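Local atomic coordinates of Cyclase/dehydrase (Mycobacterium smegmatis str. MC2 155, PDB entry 5Z8O), a protein that is of unknown function but belongs to the START superfamily and, as in related polyketide cyclase and lipid-transport proteins, may bind a hydrophobic ligand. Residues Glu15-Thr18 / Ser19-Ser22; Leu115-Pro118 / Gly119-Lys123; Glu128-Glu131 / His132-Lys135. All blocks are in the same frame, centred on the assembly; numbering follows the deposited sequence.

In the fold
All three contacts are local, made between successive turns of helix or at a helix start. Contact 1 lies in the short helix 14-22, whereas contacts 2 and 3 share the long helix 119-144, their nearest atoms about 5 Å apart. Contacts 1 and 3 are partly buried: each turns isoleucine, valine, leucine or alanine to the fold interior. Contact 2 is a surface contact, with V122 as its buried residue. Serine hydroxyls reinforce the backbone bonds in contact 1; a proline carbonyl and a valine-valine staple beside a methionine begin the helix in contact 2; contact 3 has mostly regular helical bonding, weak at H132, and its glutamates pair with lysines outside the two segments.

Contact 1 of 3, residues Glu15-Thr18 / Ser19-Ser22; sequences ETIT and SIVS
Helix 14-22, the short helix that follows the first strand, carries this contact between neighbouring turns, E15-T18 and S19-S22. V21 N meets I17 O at 2.9 Å in a nearly straight bond (175°), while S19 N and I20 N bind E15 O and T16 O in the same i to i+4 pattern. Two serines add hydroxyl bonds to the backbone. S19 OG, set between its backbone N and carbonyl carbon (chi1 69°), turns back to T16 O at 2.7 Å. S22 repeats the fold-back in one of its two conformers, its OG then lying 2.8 Å from T18 O, a less certain bond. T16 O thus accepts two donors, S19 OG and I20 N, from the same face of its carbonyl plane; in that conformer T18 O also accepts two, S22 N and S22 OG, from opposite faces.

In this START-superfamily, Bet v 1-like fold the helix packs against both helix 119-144 and strand 86-97. I20 touches L137, R140 and L144 of the long helix, I17 reaches V141 and I95, and V21 rests on F93. Between the two turns, T16 CG2 runs alongside I20 CD1 at 4.0 Å, both side chains pointing the same way. The branches of I17 and V21 instead cross at a slant, CG2 to CG2 at 4.1 Å. T18 OG1 bonds backward to A14 O, and T16 OG1 to S13 OG.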
ATOM      1  N   GLU B  15     -12.339 -24.202 -12.489  1.00 31.03           N
ATOM      2  CA  GLU B  15     -11.006 -24.248 -11.900  1.00 35.68           C
ATOM      3  C   GLU B  15     -10.057 -23.295 -12.614  1.00 32.48           C
ATOM      4  O   GLU B  15      -9.191 -22.683 -11.980  1.00 35.04           O
ATOM      5  CB  GLU B  15     -10.467 -25.678 -11.965  1.00 41.31           C
ATOM      6  CG  GLU B  15      -9.342 -25.984 -10.993  1.00 51.11           C
ATOM      7  CD  GLU B  15      -8.397 -27.048 -11.525  1.00 58.68           C
ATOM      8  OE1 GLU B  15      -8.703 -27.644 -12.581  1.00 59.82           O
ATOM      9  OE2 GLU B  15      -7.354 -27.294 -10.883  1.00 59.42           O
ATOM     10  N   THR B  16     -10.213 -23.150 -13.930  1.00 29.40           N
ATOM     11  CA  THR B  16      -9.393 -22.200 -14.676  1.00 29.11           C
ATOM     12  C   THR B  16      -9.734 -20.761 -14.302  1.00 26.15           C
ATOM     13  O   THR B  16      -8.837 -19.938 -14.083  1.00 23.44           O
ATOM     14  CB  THR B  16      -9.571 -22.427 -16.180  1.00 32.04           C
ATOM     15  OG1 THR B  16      -9.133 -23.746 -16.521  1.00 35.79           O
ATOM     16  CG2 THR B  16      -8.772 -21.408 -16.981  1.00 34.40           C
ATOM     17  N   ILE B  17     -11.028 -20.436 -14.221  1.00 21.49           N
ATOM     18  CA  ILE B  17     -11.434 -19.076 -13.872  1.00 24.06           C
ATOM     19  C   ILE B  17     -11.048 -18.752 -12.437  1.00 28.23           C
ATOM     20  O   ILE B  17     -10.542 -17.659 -12.148  1.00 31.10           O
ATOM     21  CB  ILE B  17     -12.942 -18.892 -14.109  1.00 27.76           C
ATOM     22  CG1 ILE B  17     -13.255 -19.087 -15.586  1.00 30.11           C
ATOM     23  CG2 ILE B  17     -13.392 -17.517 -13.646  1.00 27.88           C
ATOM     24  CD1 ILE B  17     -12.467 -18.175 -16.472  1.00 33.01           C
ATOM     25  N   THR B  18     -11.261 -19.702 -11.521  1.00 27.04           N
ATOM     26  CA  THR B  18     -10.862 -19.506 -10.132  1.00 28.25           C
ATOM     27  C   THR B  18      -9.361 -19.258 -10.019  1.00 25.65           C
ATOM     28  O   THR B  18      -8.928 -18.385  -9.266  1.00 21.23           O
ATOM     29  CB  THR B  18     -11.260 -20.721  -9.286  1.00 28.17           C
ATOM     30  OG1 THR B  18     -12.691 -20.835  -9.219  1.00 33.18           O
ATOM     31  CG2 THR B  18     -10.681 -20.611  -7.878  1.00 28.36           C
ATOM     32  N   SER B  19      -8.557 -19.980 -10.797  1.00 26.63           N
ATOM     33  CA  SER B  19      -7.111 -19.783 -10.746  1.00 31.29           C
ATOM     34  C   SER B  19      -6.709 -18.420 -11.301  1.00 33.17           C
ATOM     35  O   SER B  19      -5.786 -17.781 -10.783  1.00 35.42           O
ATOM     36  CB  SER B  19      -6.405 -20.912 -11.501  1.00 39.50           C
ATOM     37  OG  SER B  19      -6.636 -20.844 -12.904  1.00 48.70           O
ATOM     38  N   ILE B  20      -7.379 -17.961 -12.358  1.00 30.57           N
ATOM     39  CA  ILE B  20      -7.036 -16.667 -12.938  1.00 25.01           C
ATOM     40  C   ILE B  20      -7.399 -15.537 -11.983  1.00 20.38           C
ATOM     41  O   ILE B  20      -6.584 -14.651 -11.704  1.00 21.13           O
ATOM     42  CB  ILE B  20      -7.727 -16.483 -14.300  1.00 24.37           C
ATOM     43  CG1 ILE B  20      -7.248 -17.527 -15.309  1.00 23.95           C
ATOM     44  CG2 ILE B  20      -7.482 -15.082 -14.821  1.00 26.25           C
ATOM     45  CD1 ILE B  20      -8.051 -17.515 -16.605  1.00 25.93           C
ATOM     46  N   VAL B  21      -8.629 -15.558 -11.466  1.00 14.49           N
ATOM     47  CA  VAL B  21      -9.094 -14.500 -10.574  1.00 22.83           C
ATOM     48  C   VAL B  21      -8.330 -14.516  -9.253  1.00 24.19           C
ATOM     49  O   VAL B  21      -8.091 -13.460  -8.656  1.00 22.53           O
ATOM     50  CB  VAL B  21     -10.614 -14.629 -10.359  1.00 27.17           C
ATOM     51  CG1 VAL B  21     -11.115 -13.583  -9.373  1.00 31.83           C
ATOM     52  CG2 VAL B  21     -11.345 -14.503 -11.683  1.00 26.65           C
ATOM     53  N   SER B  22      -7.926 -15.697  -8.777  1.00 24.10           N
ATOM     54  CA  SER B  22      -7.211 -15.791  -7.509  1.00 24.04           C
ATOM     55  C   SER B  22      -5.730 -15.461  -7.635  1.00 24.72           C
ATOM     56  O   SER B  22      -5.088 -15.155  -6.622  1.00 21.11           O
ATOM     57  CB  SER B  22      -7.360 -17.194  -6.918  1.00 22.93           C
ATOM     58  OG  SER B  22      -6.668 -18.148  -7.701  0.60 23.81           O
TER

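Contact 2 of 3, residues Leu115-Pro118 / Gly119-Lys123; sequences LPVP and GPMVK
V117 and M121 cross at about a right angle where the loop enters helix 119-144, with V117 CG1 3.8 Å from M121 CB. The same methyl meets V122 CG2 at 3.7 Å, this pair crossing at a slant, so one branch of V117 serves two residues of the first helical turn. That methyl stands anti to the backbone N of V117 (chi1 179°), which carries it forward to the helix. M121, extended through its first two torsions, runs past this methyl, with SD 4.1 Å from V117 CG1; the chain bends only beyond the sulfur. V122 is the buried member; its side chain also rests on V111 and V113 of strand 103-113.

The chain is still extended at P118, and the helix begins at G119. P118 holds the N-cap position and contributes its backbone carbonyl alone: the oxygen takes V122 N at 3.0 Å in a well-directed bond (160°), and M121 N at 3.1 Å in a weak, bent one. The P118 and P120 rings are neighbours, P118 CB lying 4.2 Å from P120 CD. V117, just before the N-cap, and V122, four residues beyond it, form a hydrophobic staple across the N-terminus of helix 119-144, with M121 packed on the same methyl.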
ATOM      1  N   LEU B 115     -14.181  12.648  -4.607  1.00 22.04           N
ATOM      2  CA  LEU B 115     -14.777  13.873  -5.108  1.00 20.83           C
ATOM      3  C   LEU B 115     -16.290  13.715  -5.232  1.00 23.91           C
ATOM      4  O   LEU B 115     -16.796  12.604  -5.422  1.00 20.65           O
ATOM      5  CB  LEU B 115     -14.178  14.257  -6.458  1.00 22.62           C
ATOM      6  CG  LEU B 115     -12.656  14.380  -6.493  1.00 24.01           C
ATOM      7  CD1 LEU B 115     -12.133  14.125  -7.889  1.00 21.42           C
ATOM      8  CD2 LEU B 115     -12.254  15.764  -6.001  1.00 28.51           C
ATOM      9  N   PRO B 116     -17.041  14.814  -5.109  1.00 26.49           N
ATOM     10  CA  PRO B 116     -18.504  14.715  -5.184  1.00 25.93           C
ATOM     11  C   PRO B 116     -19.006  14.472  -6.598  1.00 26.41           C
ATOM     12  O   PRO B 116     -19.759  15.286  -7.142  1.00 25.75           O
ATOM     13  CB  PRO B 116     -18.972  16.077  -4.654  1.00 25.27           C
ATOM     14  CG  PRO B 116     -17.849  17.006  -4.998  1.00 26.81           C
ATOM     15  CD  PRO B 116     -16.589  16.192  -4.844  1.00 28.67           C
ATOM     16  N   VAL B 117     -18.608  13.354  -7.197  1.00 28.04           N
ATOM     17  CA  VAL B 117     -19.097  12.983  -8.521  1.00 24.69           C
ATOM     18  C   VAL B 117     -20.522  12.475  -8.352  1.00 27.35           C
ATOM     19  O   VAL B 117     -20.793  11.706  -7.418  1.00 32.94           O
ATOM     20  CB  VAL B 117     -18.192  11.932  -9.184  1.00 23.50           C
ATOM     21  CG1 VAL B 117     -18.741  11.540 -10.550  1.00 23.76           C
ATOM     22  CG2 VAL B 117     -16.774  12.466  -9.318  1.00 21.75           C
ATOM     23  N   PRO B 118     -21.460  12.890  -9.203  1.00 28.72           N
ATOM     24  CA  PRO B 118     -22.843  12.422  -9.059  1.00 30.05           C
ATOM     25  C   PRO B 118     -22.947  10.908  -9.165  1.00 31.02           C
ATOM     26  O   PRO B 118     -22.168  10.256  -9.864  1.00 27.98           O
ATOM     27  CB  PRO B 118     -23.573  13.114 -10.216  1.00 31.91           C
ATOM     28  CG  PRO B 118     -22.766  14.341 -10.482  1.00 30.52           C
ATOM     29  CD  PRO B 118     -21.336  13.950 -10.219  1.00 28.28           C
ATOM     30  N   GLY B 119     -23.928  10.359  -8.449  1.00 38.57           N
ATOM     31  CA  GLY B 119     -24.182   8.937  -8.402  1.00 35.12           C
ATOM     32  C   GLY B 119     -24.275   8.269  -9.761  1.00 38.13           C
ATOM     33  O   GLY B 119     -23.568   7.294 -10.038  1.00 36.90           O
ATOM     34  N   PRO B 120     -25.163   8.764 -10.633  1.00 41.00           N
ATOM     35  CA  PRO B 120     -25.282   8.155 -11.969  1.00 38.87           C
ATOM     36  C   PRO B 120     -23.976   8.127 -12.742  1.00 40.12           C
ATOM     37  O   PRO B 120     -23.740   7.184 -13.508  1.00 36.11           O
ATOM     38  CB  PRO B 120     -26.327   9.038 -12.665  1.00 39.35           C
ATOM     39  CG  PRO B 120     -27.128   9.613 -11.562  1.00 41.04           C
ATOM     40  CD  PRO B 120     -26.182   9.807 -10.415  1.00 42.50           C
ATOM     41  N   MET B 121     -23.118   9.135 -12.568  1.00 37.97           N
ATOM     42  CA  MET B 121     -21.853   9.155 -13.295  1.00 37.83           C
ATOM     43  C   MET B 121     -20.866   8.146 -12.719  1.00 34.74           C
ATOM     44  O   MET B 121     -20.107   7.515 -13.465  1.00 26.29           O
ATOM     45  CB  MET B 121     -21.263  10.563 -13.279  1.00 42.91           C
ATOM     46  CG  MET B 121     -20.037  10.711 -14.154  1.00 51.63           C
ATOM     47  SD  MET B 121     -19.615  12.429 -14.471  1.00 61.85           S
ATOM     48  CE  MET B 121     -21.206  13.094 -14.957  1.00 61.06           C
ATOM     49  N   VAL B 122     -20.857   7.986 -11.392  1.00 29.00           N
ATOM     50  CA  VAL B 122     -20.004   6.977 -10.768  1.00 27.40           C
ATOM     51  C   VAL B 122     -20.381   5.583 -11.254  1.00 26.55           C
ATOM     52  O   VAL B 122     -19.514   4.766 -11.582  1.00 22.78           O
ATOM     53  CB  VAL B 122     -20.077   7.077  -9.234  1.00 28.04           C
ATOM     54  CG1 VAL B 122     -19.281   5.950  -8.594  1.00 24.58           C
ATOM     55  CG2 VAL B 122     -19.543   8.423  -8.771  1.00 27.53           C
ATOM     56  N   LYS B 123     -21.680   5.286 -11.304  1.00 30.71           N
ATOM     57  CA  LYS B 123     -22.076   3.939 -11.698  1.00 33.22           C
ATOM     58  C   LYS B 123     -21.803   3.691 -13.177  1.00 30.07           C
ATOM     59  O   LYS B 123     -21.499   2.559 -13.568  1.00 27.69           O
ATOM     60  CB  LYS B 123     -23.549   3.696 -11.371  1.00 39.76           C
ATOM     61  CG  LYS B 123     -24.072   2.380 -11.920  1.00 49.24           C
ATOM     62  CD  LYS B 123     -25.526   2.472 -12.332  1.00 57.91           C
ATOM     63  CE  LYS B 123     -26.373   3.117 -11.255  1.00 62.67           C
ATOM     64  NZ  LYS B 123     -26.148   2.456  -9.947  1.00 62.01           N
TER

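Contact 3 of 3, residues Glu128-Glu131 / His132-Lys135; sequences ETLE and HLAK
L133 N, A134 N and K135 N bond to T129 O, L130 O and E131 O in regular i to i+4 helical fashion, the L133 N to T129 O bond of 2.9 Å being nearly straight at 170°, whereas H132 N makes a weak bond of 3.2 Å to T129 O. On the inner side L130 and L133 approach loosely at their methyls, CD2 to CD2 4.4 Å apart. L133 reaches there with CG anti to its backbone N (chi1 175°), while L130 holds its own CG beside the N. A134 CB sits 3.2 Å from L130 O, a small side chain against the preceding turn.

The placement of the H132 ring is uncertain. Each glutamate is engaged beyond these turns: E128 OE2 in a salt bridge with K124, one turn back, and E131 OE1 in one with K6 that links helix 119-144 to strand 4-10. T129 OG1 returns to L125 O.

Helix 119-144 here lies against the antiparallel sheet: L130 packs on V4 and K6 of strand 4-10, V107 and L109 of strand 103-113, and Q91 of strand 86-97, where L133 meets F93; A134 touches K6 of strand 4-10, one of the sheet's two edge strands in this chain.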
ATOM      1  N   GLU B 128     -18.347   0.623 -16.821  1.00 29.26           N
ATOM      2  CA  GLU B 128     -17.329   0.535 -17.862  1.00 27.58           C
ATOM      3  C   GLU B 128     -16.117  -0.244 -17.377  1.00 25.55           C
ATOM      4  O   GLU B 128     -15.513  -0.990 -18.146  1.00 26.47           O
ATOM      5  CB  GLU B 128     -16.928   1.932 -18.330  1.00 29.66           C
ATOM      6  CG  GLU B 128     -18.059   2.684 -19.008  1.00 40.53           C
ATOM      7  CD  GLU B 128     -17.624   4.020 -19.572  1.00 51.72           C
ATOM      8  OE1 GLU B 128     -16.414   4.325 -19.518  1.00 55.92           O
ATOM      9  OE2 GLU B 128     -18.495   4.764 -20.071  1.00 55.94           O
ATOM     10  N   THR B 129     -15.756  -0.098 -16.103  1.00 22.80           N
ATOM     11  CA  THR B 129     -14.641  -0.872 -15.567  1.00 23.23           C
ATOM     12  C   THR B 129     -14.916  -2.376 -15.653  1.00 24.79           C
ATOM     13  O   THR B 129     -14.011  -3.159 -15.963  1.00 27.66           O
ATOM     14  CB  THR B 129     -14.355  -0.438 -14.125  1.00 26.17           C
ATOM     15  OG1 THR B 129     -13.993   0.949 -14.110  1.00 28.06           O
ATOM     16  CG2 THR B 129     -13.215  -1.245 -13.528  1.00 25.73           C
ATOM     17  N   LEU B 130     -16.155  -2.798 -15.367  1.00 23.55           N
ATOM     18  CA  LEU B 130     -16.494  -4.225 -15.393  1.00 25.65           C
ATOM     19  C   LEU B 130     -16.500  -4.823 -16.803  1.00 30.14           C
ATOM     20  O   LEU B 130     -16.028  -5.949 -16.996  1.00 30.73           O
ATOM     21  CB  LEU B 130     -17.848  -4.453 -14.723  1.00 26.68           C
ATOM     22  CG  LEU B 130     -17.933  -4.250 -13.209  1.00 30.24           C
ATOM     23  CD1 LEU B 130     -19.265  -4.768 -12.674  1.00 34.34           C
ATOM     24  CD2 LEU B 130     -16.773  -4.945 -12.514  1.00 28.99           C
ATOM     25  N   GLU B 131     -17.028  -4.099 -17.797  1.00 31.94           N
ATOM     26  CA  GLU B 131     -16.944  -4.558 -19.184  1.00 34.63           C
ATOM     27  C   GLU B 131     -15.505  -4.821 -19.551  1.00 35.98           C
ATOM     28  O   GLU B 131     -15.182  -5.714 -20.351  1.00 35.60           O
ATOM     29  CB  GLU B 131     -17.496  -3.479 -20.118  1.00 37.55           C
ATOM     30  CG  GLU B 131     -18.970  -3.419 -20.173  1.00 44.63           C
ATOM     31  CD  GLU B 131     -19.495  -4.686 -20.773  1.00 52.47           C
ATOM     32  OE1 GLU B 131     -20.547  -5.184 -20.330  1.00 53.18           O
ATOM     33  OE2 GLU B 131     -18.818  -5.199 -21.691  1.00 55.80           O
ATOM     34  N   HIS B 132     -14.654  -3.988 -18.975  1.00 36.06           N
ATOM     35  CA  HIS B 132     -13.286  -3.763 -19.362  1.00 37.75           C
ATOM     36  C   HIS B 132     -12.444  -4.915 -18.827  1.00 29.23           C
ATOM     37  O   HIS B 132     -11.677  -5.549 -19.559  1.00 31.81           O
ATOM     38  CB  HIS B 132     -13.003  -2.408 -18.728  1.00 50.22           C
ATOM     39  CG  HIS B 132     -13.079  -1.298 -19.705  1.00 62.49           C
ATOM     40  ND1 HIS B 132     -12.017  -0.645 -20.255  1.00 66.77           N
ATOM     41  CD2 HIS B 132     -14.171  -0.818 -20.324  1.00 68.04           C
ATOM     42  CE1 HIS B 132     -12.460   0.277 -21.091  1.00 71.45           C
ATOM     43  NE2 HIS B 132     -13.755   0.166 -21.173  1.00 70.65           N
ATOM     44  N   LEU B 133     -12.692  -5.245 -17.558  1.00 25.71           N
ATOM     45  CA  LEU B 133     -12.234  -6.462 -16.895  1.00 25.75           C
ATOM     46  C   LEU B 133     -12.773  -7.724 -17.567  1.00 27.89           C
ATOM     47  O   LEU B 133     -12.061  -8.730 -17.690  1.00 23.46           O
ATOM     48  CB  LEU B 133     -12.710  -6.401 -15.453  1.00 29.55           C
ATOM     49  CG  LEU B 133     -12.461  -7.607 -14.584  1.00 29.37           C
ATOM     50  CD1 LEU B 133     -10.965  -7.750 -14.395  1.00 29.54           C
ATOM     51  CD2 LEU B 133     -13.210  -7.450 -13.268  1.00 32.04           C
ATOM     52  N   ALA B 134     -14.058  -7.717 -17.935  1.00 30.94           N
ATOM     53  CA  ALA B 134     -14.658  -8.884 -18.576  1.00 34.97           C
ATOM     54  C   ALA B 134     -13.982  -9.172 -19.910  1.00 33.26           C
ATOM     55  O   ALA B 134     -13.635 -10.320 -20.209  1.00 33.37           O
ATOM     56  CB  ALA B 134     -16.159  -8.664 -18.765  1.00 39.65           C
ATOM     57  N   LYS B 135     -13.766  -8.134 -20.720  1.00 33.00           N
ATOM     58  CA  LYS B 135     -13.026  -8.316 -21.965  1.00 38.32           C
ATOM     59  C   LYS B 135     -11.595  -8.764 -21.694  1.00 34.38           C
ATOM     60  O   LYS B 135     -11.062  -9.631 -22.397  1.00 31.05           O
ATOM     61  CB  LYS B 135     -13.034  -7.024 -22.782  1.00 45.37           C
ATOM     62  CG  LYS B 135     -12.356  -7.149 -24.137  1.00 57.26           C
ATOM     63  CD  LYS B 135     -12.249  -5.802 -24.837  1.00 64.54           C
ATOM     64  CE  LYS B 135     -12.402  -5.947 -26.344  1.00 69.44           C
ATOM     65  NZ  LYS B 135     -11.515  -7.007 -26.901  1.00 71.78           N
TER